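Local coordinates for protein DNA polymerase (PDB 2PYJ) that replicates phage phi29 DNA by protein-primed, strand-displacing synthesis with high processivity and fidelity, and proofreads with a 3'-5' exonuclease, at residues F292-G297 and Y315-G320; P300-K305 and E334-H339; D398-V403 and G417-K422. The protein carries 2 engineered substitutions. All blocks are in the same frame, centred on the assembly; numbering follows the deposited sequence.

Contact 1: residues F292-G297 and Y315-G320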
loop_
_atom_site.group_PDB
_atom_site.type_symbol
_atom_site.label_atom_id
_atom_site.label_comp_id
_atom_site.label_asym_id
_atom_site.label_seq_id
_atom_site.Cartn_x
_atom_site.Cartn_y
_atom_site.Cartn_z
ATOM N N PHE G 292 -6.589 -30.513 12.882
ATOM C CA PHE G 292 -5.782 -30.868 11.707
ATOM C C PHE G 292 -4.353 -31.249 12.049
ATOM O O PHE G 292 -3.836 -30.868 13.083
ATOM C CB PHE G 292 -5.791 -29.735 10.657
ATOM C CG PHE G 292 -5.339 -28.393 11.201
ATOM C CD1 PHE G 292 -3.978 -28.083 11.291
ATOM C CD2 PHE G 292 -6.278 -27.440 11.618
ATOM C CE1 PHE G 292 -3.562 -26.850 11.795
ATOM C CE2 PHE G 292 -5.870 -26.220 12.118
ATOM C CZ PHE G 292 -4.510 -25.924 12.210
ATOM N N GLU G 293 -3.738 -32.026 11.153
ATOM C CA GLU G 293 -2.325 -32.381 11.221
ATOM C C GLU G 293 -1.740 -32.284 9.825
ATOM O O GLU G 293 -2.315 -32.820 8.879
ATOM C CB GLU G 293 -2.140 -33.814 11.743
ATOM C CG GLU G 293 -2.455 -34.000 13.220
ATOM C CD GLU G 293 -1.496 -33.263 14.144
ATOM O OE1 GLU G 293 -0.328 -33.030 13.758
ATOM O OE2 GLU G 293 -1.914 -32.931 15.269
ATOM N N LEU G 294 -0.596 -31.608 9.700
ATOM C CA LEU G 294 0.121 -31.485 8.419
ATOM C C LEU G 294 0.550 -32.845 7.882
ATOM O O LEU G 294 1.085 -33.663 8.634
ATOM C CB LEU G 294 1.371 -30.617 8.597
ATOM C CG LEU G 294 2.141 -30.201 7.344
ATOM C CD1 LEU G 294 1.293 -29.316 6.431
ATOM C CD2 LEU G 294 3.422 -29.478 7.743
ATOM N N LYS G 295 0.327 -33.079 6.584
ATOM C CA LYS G 295 0.788 -34.310 5.935
ATOM C C LYS G 295 2.289 -34.232 5.729
ATOM O O LYS G 295 2.815 -33.174 5.388
ATOM C CB LYS G 295 0.095 -34.525 4.582
ATOM C CG LYS G 295 -1.393 -34.765 4.689
ATOM C CD LYS G 295 -2.050 -34.940 3.322
ATOM C CE LYS G 295 -3.498 -35.377 3.470
ATOM N NZ LYS G 295 -4.242 -35.310 2.205
ATOM N N GLU G 296 2.974 -35.359 5.927
ATOM C CA GLU G 296 4.425 -35.428 5.720
ATOM C C GLU G 296 4.758 -34.991 4.289
ATOM O O GLU G 296 4.092 -35.399 3.328
ATOM C CB GLU G 296 4.953 -36.848 6.030
ATOM C CG GLU G 296 6.242 -37.279 5.274
ATOM C CD GLU G 296 7.547 -36.818 5.937
ATOM O OE1 GLU G 296 8.634 -37.163 5.408
ATOM O OE2 GLU G 296 7.496 -36.124 6.980
ATOM N N GLY G 297 5.763 -34.129 4.164
ATOM C CA GLY G 297 6.241 -33.681 2.855
ATOM C C GLY G 297 5.454 -32.536 2.241
ATOM O O GLY G 297 5.719 -32.143 1.106
ATOM N N TYR G 315 2.593 -20.461 10.473
ATOM C CA TYR G 315 1.988 -21.527 9.693
ATOM C C TYR G 315 2.030 -22.826 10.486
ATOM O O TYR G 315 3.103 -23.299 10.917
ATOM C CB TYR G 315 2.614 -21.614 8.294
ATOM C CG TYR G 315 2.065 -20.515 7.422
ATOM C CD1 TYR G 315 2.763 -19.325 7.248
ATOM C CD2 TYR G 315 0.802 -20.628 6.838
ATOM C CE1 TYR G 315 2.242 -18.299 6.478
ATOM C CE2 TYR G 315 0.273 -19.598 6.074
ATOM C CZ TYR G 315 1.008 -18.433 5.903
ATOM O OH TYR G 315 0.504 -17.398 5.151
ATOM N N LEU G 316 0.839 -23.368 10.721
ATOM C CA LEU G 316 0.633 -24.410 11.721
ATOM C C LEU G 316 0.795 -25.839 11.179
ATOM O O LEU G 316 0.255 -26.185 10.134
ATOM C CB LEU G 316 -0.751 -24.247 12.347
ATOM C CG LEU G 316 -1.049 -22.928 13.064
ATOM C CD1 LEU G 316 -2.518 -22.862 13.445
ATOM C CD2 LEU G 316 -0.132 -22.744 14.307
ATOM N N LYS G 317 1.540 -26.652 11.920
ATOM C CA LYS G 317 1.681 -28.091 11.650
ATOM C C LYS G 317 0.486 -28.878 12.193
ATOM O O LYS G 317 0.155 -29.965 11.705
ATOM C CB LYS G 317 2.960 -28.619 12.308
ATOM C CG LYS G 317 4.233 -28.139 11.662
ATOM C CD LYS G 317 5.455 -28.826 12.265
ATOM C CE LYS G 317 6.753 -28.292 11.653
ATOM N NZ LYS G 317 6.892 -26.812 11.845
ATOM N N SER G 318 -0.138 -28.326 13.223
ATOM C CA SER G 318 -1.166 -29.013 13.981
ATOM C C SER G 318 -2.063 -27.984 14.631
ATOM O O SER G 318 -1.615 -26.872 14.948
ATOM C CB SER G 318 -0.512 -29.876 15.068
ATOM O OG SER G 318 -1.473 -30.419 15.974
ATOM N N SER G 319 -3.320 -28.354 14.853
ATOM C CA SER G 319 -4.229 -27.537 15.666
ATOM C C SER G 319 -3.867 -27.616 17.181
ATOM O O SER G 319 -4.385 -26.855 17.989
ATOM C CB SER G 319 -5.687 -27.947 15.413
ATOM O OG SER G 319 -5.824 -29.355 15.361
ATOM N N GLY G 320 -2.971 -28.550 17.527
ATOM C CA GLY G 320 -2.437 -28.728 18.885
ATOM C C GLY G 320 -3.437 -28.910 20.025
ATOM O O GLY G 320 -3.231 -28.381 21.119
#
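An isolated beta bridge joins Glu293, near the end of strand 283-294, to Ser318 in the loop that follows the strand. Its backbone bonds run from Leu294 N to Lys317 O at 2.7 Å and from Ser319 N to Phe292 O at 3.1 Å. Beside them, Phe292 N donates to Ser319 OG at 2.8 Å in a fairly straight bond (163° at the hydrogen). A short-armed serine suits this place, because chi1 of 43° holds OG between its own backbone N and carbonyl carbon, where the N-H of Phe292, across the contact, can meet it. The same residue lays its CB over the face of the Phe292 ring, 3.9 Å from the centroid, a CH-pi contact; the backbone N of Ser319 also lies above that face. At the ring's edge sits Leu316, whose CD1 is 3.9 Å from Phe292 CZ; the aromatic ring thus offers flat cover to a backbone and a rim to an aliphatic chain. Tyr340 of strand 340-356 also meets the ring. Glu293, partly exposed, bends its chain at chi2 and brings its carboxylate back to Ser318, whose OG donates to Glu293 OE2 at 2.6 Å from above the carboxylate plane. This hydroxyl in turn accepts from Gly320 N at 2.9 Å. Ser318 therefore closes an ST turn, set against the end of strand 283-294 in an antiparallel sheet of the polymerization region.

Contact 2: residues P300-K305 and E334-H339. With EDO (1,2-ethanediol), chain V; nucleotides of chain B.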
loop_
_atom_site.group_PDB
_atom_site.type_symbol
_atom_site.label_atom_id
_atom_site.label_comp_id
_atom_site.label_asym_id
_atom_site.label_seq_id
_atom_site.Cartn_x
_atom_site.Cartn_y
_atom_site.Cartn_z
ATOM N N PRO G 300 3.161 -26.235 5.144
ATOM C CA PRO G 300 1.992 -25.774 5.893
ATOM C C PRO G 300 1.342 -24.555 5.225
ATOM O O PRO G 300 2.035 -23.730 4.634
ATOM C CB PRO G 300 2.565 -25.421 7.267
ATOM C CG PRO G 300 4.017 -25.162 7.032
ATOM C CD PRO G 300 4.425 -26.021 5.890
ATOM N N THR G 301 0.016 -24.478 5.299
ATOM C CA THR G 301 -0.745 -23.427 4.614
ATOM C C THR G 301 -1.714 -22.678 5.531
ATOM O O THR G 301 -2.290 -21.673 5.122
ATOM C CB THR G 301 -1.566 -23.989 3.411
ATOM O OG1 THR G 301 -2.639 -24.809 3.895
ATOM C CG2 THR G 301 -0.688 -24.781 2.456
ATOM N N ILE G 302 -1.909 -23.173 6.754
ATOM C CA ILE G 302 -2.888 -22.592 7.663
ATOM C C ILE G 302 -2.212 -21.719 8.719
ATOM O O ILE G 302 -1.339 -22.182 9.461
ATOM C CB ILE G 302 -3.701 -23.677 8.402
ATOM C CG1 ILE G 302 -4.539 -24.503 7.417
ATOM C CG2 ILE G 302 -4.609 -23.030 9.471
ATOM C CD1 ILE G 302 -5.127 -25.753 8.057
ATOM N N GLN G 303 -2.628 -20.460 8.781
ATOM C CA GLN G 303 -2.281 -19.601 9.896
ATOM C C GLN G 303 -3.575 -19.011 10.471
ATOM O O GLN G 303 -4.516 -18.719 9.727
ATOM C CB GLN G 303 -1.233 -18.538 9.487
ATOM C CG GLN G 303 -1.719 -17.441 8.592
ATOM C CD GLN G 303 -0.712 -16.290 8.429
ATOM O OE1 GLN G 303 -1.077 -15.216 7.973
ATOM N NE2 GLN G 303 0.550 -16.527 8.781
ATOM N N ILE G 304 -3.641 -18.895 11.796
ATOM C CA ILE G 304 -4.888 -18.503 12.468
ATOM C C ILE G 304 -4.685 -17.224 13.256
ATOM O O ILE G 304 -3.927 -17.195 14.237
ATOM C CB ILE G 304 -5.426 -19.626 13.402
ATOM C CG1 ILE G 304 -5.786 -20.888 12.587
ATOM C CG2 ILE G 304 -6.665 -19.157 14.155
ATOM C CD1 ILE G 304 -6.135 -22.109 13.448
ATOM N N LYS G 305 -5.380 -16.171 12.830
ATOM C CA LYS G 305 -5.276 -14.854 13.465
ATOM C C LYS G 305 -6.410 -14.600 14.454
ATOM O O LYS G 305 -7.461 -15.236 14.392
ATOM C CB LYS G 305 -5.255 -13.753 12.397
ATOM C CG LYS G 305 -4.015 -13.786 11.507
ATOM C CD LYS G 305 -3.753 -12.433 10.866
ATOM C CE LYS G 305 -2.712 -12.523 9.770
ATOM N NZ LYS G 305 -1.478 -13.245 10.180
ATOM N N GLU G 334 -9.806 -26.663 -0.200
ATOM C CA GLU G 334 -9.250 -27.746 -1.011
ATOM C C GLU G 334 -7.740 -27.819 -0.865
ATOM O O GLU G 334 -7.179 -28.904 -0.762
ATOM C CB GLU G 334 -9.661 -27.614 -2.485
ATOM C CG GLU G 334 -11.146 -27.969 -2.745
ATOM C CD GLU G 334 -11.566 -29.322 -2.139
ATOM O OE1 GLU G 334 -10.798 -30.312 -2.262
ATOM O OE2 GLU G 334 -12.666 -29.391 -1.538
ATOM N N LEU G 335 -7.085 -26.661 -0.822
ATOM C CA LEU G 335 -5.645 -26.616 -0.559
ATOM C C LEU G 335 -5.331 -27.201 0.849
ATOM O O LEU G 335 -4.356 -27.940 1.034
ATOM C CB LEU G 335 -5.127 -25.180 -0.711
ATOM C CG LEU G 335 -3.627 -24.925 -0.888
ATOM C CD1 LEU G 335 -3.025 -25.684 -2.073
ATOM C CD2 LEU G 335 -3.403 -23.414 -1.041
ATOM N N MET G 336 -6.181 -26.887 1.817
ATOM C CA MET G 336 -6.073 -27.437 3.171
ATOM C C MET G 336 -6.180 -28.962 3.207
ATOM O O MET G 336 -5.435 -29.631 3.929
ATOM C CB MET G 336 -7.172 -26.852 4.049
ATOM C CG MET G 336 -7.036 -27.189 5.520
ATOM S SD MET G 336 -8.177 -26.252 6.549
ATOM C CE MET G 336 -8.161 -24.682 5.661
ATOM N N LYS G 337 -7.127 -29.504 2.451
ATOM C CA LYS G 337 -7.325 -30.958 2.371
ATOM C C LYS G 337 -6.157 -31.659 1.679
ATOM O O LYS G 337 -5.824 -32.796 2.017
ATOM C CB LYS G 337 -8.625 -31.275 1.637
ATOM C CG LYS G 337 -9.882 -31.023 2.452
ATOM C CD LYS G 337 -11.118 -31.108 1.557
ATOM C CE LYS G 337 -12.407 -30.984 2.343
ATOM N NZ LYS G 337 -13.582 -31.165 1.445
ATOM N N GLU G 338 -5.554 -30.985 0.700
ATOM C CA GLU G 338 -4.373 -31.501 -0.000
ATOM C C GLU G 338 -3.152 -31.583 0.936
ATOM O O GLU G 338 -2.399 -32.548 0.891
ATOM C CB GLU G 338 -4.052 -30.616 -1.220
ATOM C CG GLU G 338 -2.659 -30.846 -1.877
ATOM C CD GLU G 338 -2.688 -31.840 -3.023
ATOM O OE1 GLU G 338 -3.488 -31.634 -3.960
ATOM O OE2 GLU G 338 -1.895 -32.818 -2.997
ATOM N N HIS G 339 -2.973 -30.562 1.777
ATOM C CA HIS G 339 -1.779 -30.448 2.631
ATOM C C HIS G 339 -1.938 -31.045 4.041
ATOM O O HIS G 339 -0.939 -31.407 4.677
ATOM C CB HIS G 339 -1.335 -28.980 2.728
ATOM C CG HIS G 339 -0.663 -28.473 1.490
ATOM N ND1 HIS G 339 0.644 -28.034 1.480
ATOM C CD2 HIS G 339 -1.108 -28.361 0.213
ATOM C CE1 HIS G 339 0.969 -27.655 0.256
ATOM N NE2 HIS G 339 -0.073 -27.851 -0.534
HETATM C C1 EDO V . -16.777 -29.260 1.187
HETATM O O1 EDO V . -15.602 -29.802 1.806
HETATM C C2 EDO V . -16.696 -27.744 1.116
HETATM O O2 EDO V . -17.490 -27.108 2.133
ATOM P P DA B 8 1.924 -12.824 8.430
ATOM O OP1 DA B 8 2.458 -14.116 7.946
ATOM O OP2 DA B 8 0.921 -12.781 9.508
ATOM O "O5'" DA B 8 3.158 -11.938 8.910
ATOM C "C5'" DA B 8 4.402 -11.973 8.218
ATOM C "C4'" DA B 8 5.296 -10.887 8.779
ATOM O "O4'" DA B 8 4.743 -9.613 8.388
ATOM C "C3'" DA B 8 5.394 -10.881 10.309
ATOM O "O3'" DA B 8 6.741 -11.176 10.707
ATOM C "C2'" DA B 8 4.941 -9.473 10.695
ATOM C "C1'" DA B 8 5.026 -8.689 9.395
ATOM N N9 DA B 8 4.087 -7.576 9.447
ATOM C C8 DA B 8 2.744 -7.627 9.774
ATOM N N7 DA B 8 2.162 -6.454 9.786
ATOM C C5 DA B 8 3.201 -5.563 9.478
ATOM C C6 DA B 8 3.264 -4.153 9.352
ATOM N N6 DA B 8 2.209 -3.337 9.497
ATOM N N1 DA B 8 4.451 -3.603 9.023
ATOM C C2 DA B 8 5.532 -4.392 8.858
ATOM N N3 DA B 8 5.610 -5.720 8.965
ATOM C C4 DA B 8 4.396 -6.244 9.272
ATOM P P DA B 7 -3.918 -11.251 6.472
ATOM O OP1 DA B 7 -4.105 -12.644 5.998
ATOM O OP2 DA B 7 -4.558 -10.837 7.721
ATOM O "O5'" DA B 7 -2.358 -10.950 6.615
ATOM C "C5'" DA B 7 -1.478 -11.323 5.550
ATOM C "C4'" DA B 7 -0.072 -10.836 5.787
ATOM O "O4'" DA B 7 -0.016 -9.418 5.632
ATOM C "C3'" DA B 7 0.490 -11.079 7.186
ATOM O "O3'" DA B 7 1.414 -12.122 7.116
ATOM C "C2'" DA B 7 1.163 -9.755 7.590
ATOM C "C1'" DA B 7 1.098 -8.937 6.322
ATOM N N9 DA B 7 0.893 -7.492 6.464
ATOM C C8 DA B 7 -0.273 -6.838 6.770
ATOM N N7 DA B 7 -0.161 -5.529 6.797
ATOM C C5 DA B 7 1.169 -5.322 6.495
ATOM C C6 DA B 7 1.947 -4.163 6.377
ATOM N N6 DA B 7 1.473 -2.935 6.532
ATOM N N1 DA B 7 3.251 -4.319 6.069
ATOM C C2 DA B 7 3.749 -5.543 5.904
ATOM N N3 DA B 7 3.125 -6.704 5.994
ATOM C C4 DA B 7 1.826 -6.525 6.288
#
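Thr301 and Ile302 present their side chains to the last turns of helix 330-339, a loop-on-helix packing in the polymerization region in which no hydrogen bond crosses between the two segments. Two pairs carry it, and in each the side chains meet at about a right angle. In the first, the methyl of Thr301 rests over one face of the His339 imidazole: CG2 is 3.8 Å from the ring centroid, a CH-pi contact displaced toward the rim, with His339 ND1 the nearest atom at 3.6 Å. With chi1 of 69° on Thr301, OG1 takes the place between backbone N and carbonyl carbon, and CG2 lies opposite the carbonyl carbon, pointing at the ring. The imidazole is held from elsewhere as well, since ND1 is hydrogen-bonded to Ile299 O and Tyr298 meets the ring edge-to-face. Ile442 of helix 427-447 also packs on Thr301, Leu335 and His339.

In the second pair, the extended Ile302 chain drives its CD1 methyl across the thioether of Met336. The flexible methionine bends only at its last torsion (chi3 -36°), an unbranched shape that fits beside a beta-branched neighbour; Ile302 CD1 lies 3.4 Å from Met336 SD and 3.5 Å from Met336 CG, the latter tight for two carbons.

Farther along the loop the partner becomes DNA. Gln303 NE2 gives a nearly straight bond (164° at the hydrogen) to OP1 of DA8 of chain B, 3.2 Å away. An amide N-H and a lysine ammonium suit a phosphate, and the two are linked, which probably helps to position them: Lys305 NZ, reaching OP2 of the same DA8 of chain B, also donates to Gln303 OE1 at 3.0 Å, approaching from above the plane of the amide carbonyl.

Contact 3: residues D398-V403 and G417-K422. With EDO (1,2-ethanediol), chain C; EDO (1,2-ethanediol), chain D; nucleotides of chain B; nucleotides of chain A.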
loop_
_atom_site.group_PDB
_atom_site.type_symbol
_atom_site.label_atom_id
_atom_site.label_comp_id
_atom_site.label_asym_id
_atom_site.label_seq_id
_atom_site.Cartn_x
_atom_site.Cartn_y
_atom_site.Cartn_z
ATOM N N ASP G 398 -15.836 0.226 7.315
ATOM C CA ASP G 398 -15.486 1.090 8.444
ATOM C C ASP G 398 -14.575 2.226 7.979
ATOM O O ASP G 398 -13.403 2.002 7.693
ATOM C CB ASP G 398 -14.791 0.264 9.539
ATOM C CG ASP G 398 -14.675 1.013 10.877
ATOM O OD1 ASP G 398 -14.262 0.373 11.874
ATOM O OD2 ASP G 398 -14.993 2.220 10.941
ATOM N N VAL G 399 -15.128 3.439 7.894
ATOM C CA VAL G 399 -14.350 4.637 7.532
ATOM C C VAL G 399 -14.221 5.610 8.711
ATOM O O VAL G 399 -14.079 6.826 8.521
ATOM C CB VAL G 399 -14.924 5.392 6.305
ATOM C CG1 VAL G 399 -14.461 4.721 5.001
ATOM C CG2 VAL G 399 -16.436 5.496 6.385
ATOM N N THR G 400 -14.285 5.064 9.921
ATOM C CA THR G 400 -13.987 5.819 11.128
ATOM C C THR G 400 -12.558 6.334 11.040
ATOM O O THR G 400 -11.647 5.604 10.649
ATOM C CB THR G 400 -14.128 4.946 12.376
ATOM O OG1 THR G 400 -15.405 4.304 12.366
ATOM C CG2 THR G 400 -13.985 5.779 13.660
ATOM N N GLY G 401 -12.369 7.596 11.389
ATOM C CA GLY G 401 -11.056 8.225 11.282
ATOM C C GLY G 401 -10.590 8.926 12.541
ATOM O O GLY G 401 -11.229 8.848 13.594
ATOM N N LYS G 402 -9.465 9.611 12.416
ATOM C CA LYS G 402 -8.865 10.335 13.534
ATOM C C LYS G 402 -9.228 11.807 13.488
ATOM O O LYS G 402 -9.226 12.432 12.421
ATOM C CB LYS G 402 -7.342 10.161 13.526
ATOM C CG LYS G 402 -6.878 8.729 13.794
ATOM C CD LYS G 402 -5.381 8.664 13.979
ATOM C CE LYS G 402 -4.902 7.247 14.242
ATOM N NZ LYS G 402 -3.509 7.253 14.754
ATOM N N VAL G 403 -9.521 12.352 14.663
ATOM C CA VAL G 403 -9.909 13.743 14.833
ATOM C C VAL G 403 -8.793 14.504 15.564
ATOM O O VAL G 403 -8.468 14.178 16.712
ATOM C CB VAL G 403 -11.227 13.856 15.630
ATOM C CG1 VAL G 403 -11.591 15.337 15.893
ATOM C CG2 VAL G 403 -12.350 13.142 14.890
ATOM N N GLY G 417 -12.381 9.192 15.999
ATOM C CA GLY G 417 -13.661 9.859 15.746
ATOM C C GLY G 417 -14.857 8.973 16.042
ATOM O O GLY G 417 -14.716 7.849 16.533
ATOM N N GLU G 418 -16.043 9.484 15.746
ATOM C CA GLU G 418 -17.257 8.698 15.874
ATOM C C GLU G 418 -17.284 7.616 14.796
ATOM O O GLU G 418 -16.736 7.800 13.713
ATOM C CB GLU G 418 -18.496 9.590 15.774
ATOM C CG GLU G 418 -18.579 10.651 16.862
ATOM C CD GLU G 418 -18.606 10.059 18.266
ATOM O OE1 GLU G 418 -17.545 10.052 18.928
ATOM O OE2 GLU G 418 -19.680 9.595 18.703
ATOM N N GLU G 419 -17.901 6.482 15.107
ATOM C CA GLU G 419 -17.985 5.393 14.152
ATOM C C GLU G 419 -18.679 5.860 12.871
ATOM O O GLU G 419 -19.774 6.405 12.914
ATOM C CB GLU G 419 -18.719 4.183 14.742
ATOM C CG GLU G 419 -18.705 2.965 13.804
ATOM C CD GLU G 419 -19.412 1.754 14.369
ATOM O OE1 GLU G 419 -19.653 1.702 15.593
ATOM O OE2 GLU G 419 -19.722 0.839 13.574
ATOM N N GLU G 420 -18.005 5.668 11.742
ATOM C CA GLU G 420 -18.589 5.919 10.429
ATOM C C GLU G 420 -18.456 4.652 9.626
ATOM O O GLU G 420 -17.444 3.952 9.723
ATOM C CB GLU G 420 -17.857 7.038 9.681
ATOM C CG GLU G 420 -17.591 8.310 10.461
ATOM C CD GLU G 420 -16.872 9.347 9.610
ATOM O OE1 GLU G 420 -15.617 9.450 9.696
ATOM O OE2 GLU G 420 -17.563 10.039 8.833
ATOM N N THR G 421 -19.479 4.356 8.833
ATOM C CA THR G 421 -19.442 3.230 7.907
ATOM C C THR G 421 -19.940 3.671 6.536
ATOM O O THR G 421 -20.812 4.531 6.433
ATOM C CB THR G 421 -20.314 2.059 8.393
ATOM O OG1 THR G 421 -21.681 2.483 8.491
ATOM C CG2 THR G 421 -19.836 1.544 9.746
ATOM N N LYS G 422 -19.371 3.085 5.491
ATOM C CA LYS G 422 -19.871 3.271 4.131
ATOM C C LYS G 422 -20.245 1.917 3.523
ATOM O O LYS G 422 -19.991 0.866 4.119
ATOM C CB LYS G 422 -18.835 3.994 3.260
ATOM C CG LYS G 422 -17.571 3.202 2.961
ATOM C CD LYS G 422 -16.559 4.063 2.218
ATOM C CE LYS G 422 -15.432 3.232 1.595
ATOM N NZ LYS G 422 -14.644 2.451 2.585
HETATM C C1 EDO C . -2.036 10.099 13.752
HETATM O O1 EDO C . -1.747 8.795 13.237
HETATM C C2 EDO C . -2.561 10.982 12.630
HETATM O O2 EDO C . -1.511 11.231 11.686
HETATM C C1 EDO D . -12.478 11.575 9.305
HETATM O O1 EDO D . -11.587 10.620 8.681
HETATM C C2 EDO D . -11.760 12.445 10.340
HETATM O O2 EDO D . -10.372 12.696 10.002
ATOM P P DA B 3 -12.848 8.652 -2.932
ATOM O OP1 DA B 3 -12.110 9.224 -4.087
ATOM O OP2 DA B 3 -13.846 7.572 -3.146
ATOM O "O5'" DA B 3 -11.823 8.138 -1.850
ATOM C "C5'" DA B 3 -10.653 8.896 -1.517
ATOM C "C4'" DA B 3 -10.102 8.485 -0.164
ATOM O "O4'" DA B 3 -11.023 8.934 0.848
ATOM C "C3'" DA B 3 -9.954 6.986 0.066
ATOM O "O3'" DA B 3 -8.643 6.560 -0.221
ATOM C "C2'" DA B 3 -10.257 6.803 1.552
ATOM C "C1'" DA B 3 -11.210 7.942 1.849
ATOM N N9 DA B 3 -12.634 7.615 1.804
ATOM C C8 DA B 3 -13.304 6.849 0.877
ATOM N N7 DA B 3 -14.597 6.769 1.085
ATOM C C5 DA B 3 -14.791 7.536 2.226
ATOM C C6 DA B 3 -15.944 7.863 2.983
ATOM N N6 DA B 3 -17.170 7.426 2.674
ATOM N N1 DA B 3 -15.788 8.665 4.075
ATOM C C2 DA B 3 -14.556 9.105 4.386
ATOM N N3 DA B 3 -13.399 8.860 3.752
ATOM C C4 DA B 3 -13.590 8.070 2.675
ATOM P P DG A 5 -2.308 8.515 17.979
ATOM O OP1 DG A 5 -1.950 9.786 18.661
ATOM O OP2 DG A 5 -3.466 8.476 17.076
ATOM O "O5'" DG A 5 -1.073 7.994 17.129
ATOM C "C5'" DG A 5 0.226 8.011 17.668
ATOM C "C4'" DG A 5 1.181 7.334 16.713
ATOM O "O4'" DG A 5 1.159 5.914 16.991
ATOM C "C3'" DG A 5 0.853 7.483 15.218
ATOM O "O3'" DG A 5 1.991 7.929 14.540
ATOM C "C2'" DG A 5 0.494 6.065 14.791
ATOM C "C1'" DG A 5 1.382 5.288 15.754
ATOM N N9 DG A 5 1.177 3.842 15.717
ATOM C C8 DG A 5 0.020 3.124 15.482
ATOM N N7 DG A 5 0.203 1.828 15.460
ATOM C C5 DG A 5 1.566 1.673 15.690
ATOM C C6 DG A 5 2.381 0.508 15.769
ATOM O O6 DG A 5 2.060 -0.684 15.673
ATOM N N1 DG A 5 3.719 0.822 16.015
ATOM C C2 DG A 5 4.240 2.080 16.152
ATOM N N2 DG A 5 5.575 2.152 16.378
ATOM N N3 DG A 5 3.504 3.185 16.063
ATOM C C4 DG A 5 2.180 2.905 15.838
HETATM O O HOH W 1 -14.771 9.139 12.222
#
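A threonine hydroxyl doing double duty is the striking feature here: Thr400 OG1 accepts from Glu420 N across the contact at 3.0 Å and donates to Asp398 OD2 at 2.6 Å. That hydroxyl uses the syn lone pair of OD2, while Thr400 N reaches the same oxygen from its anti side at 3.1 Å, closing an Asx turn. Two donors thus grip OD2, and Asp398 OD1 forms a salt bridge with Arg96. Beta-branched Thr400 suits the spot, since chi1 of -52° sets OG1 beside its backbone N while CG2 packs on Glu418 O. Next door, Val399 N donates to Glu420 O at 3.0 Å, well above the carbonyl plane. Farther on, Gly417 N meets Gly401 O almost head-on at 2.7 Å; glycine suits this place because, without a side chain, its backbone can come this close to Gly401 O and to Val403 CG2. A water bridges Gly401 N, Glu418 O and Glu420 OE1. Glu420 is needed for exonucleolysis and binds single-stranded DNA. The Lys422 chain crosses Val399 at about a right angle, and its CD comes within 3.4 Å of N6 of DA3 of chain B, while Val399 CG1 packs near the same base. Lys402 NZ donates to OP2 of DG5 of chain A at 2.6 Å. Antiparallel pairing, with a bridge between Asp398 and Thr421, closes the base of the TPR2 hairpin, an insertion whose side chains here touch both DNA chains.

From the N terminus, strand 283-294 leads into contact 1, where the loop returns at 315-320 to pair with the end of that strand. Segment 300-305 lies within this loop but finds its partner later, in helix 330-339, so contact 2 crosses contact 1 along the chain. The two touch directly: Leu316 bonds to Ile302 and Lys295 to His339 through their backbones, joining strand, loop and helix into one unit, and the centres of contacts 1 and 2 lie about 8 Å apart. Contact 3 follows in series and closes the TPR2 hairpin of strands 402-406 and 412-416. Its nearest atoms are about 17 Å from contact 2, yet both reach chain B of the DNA.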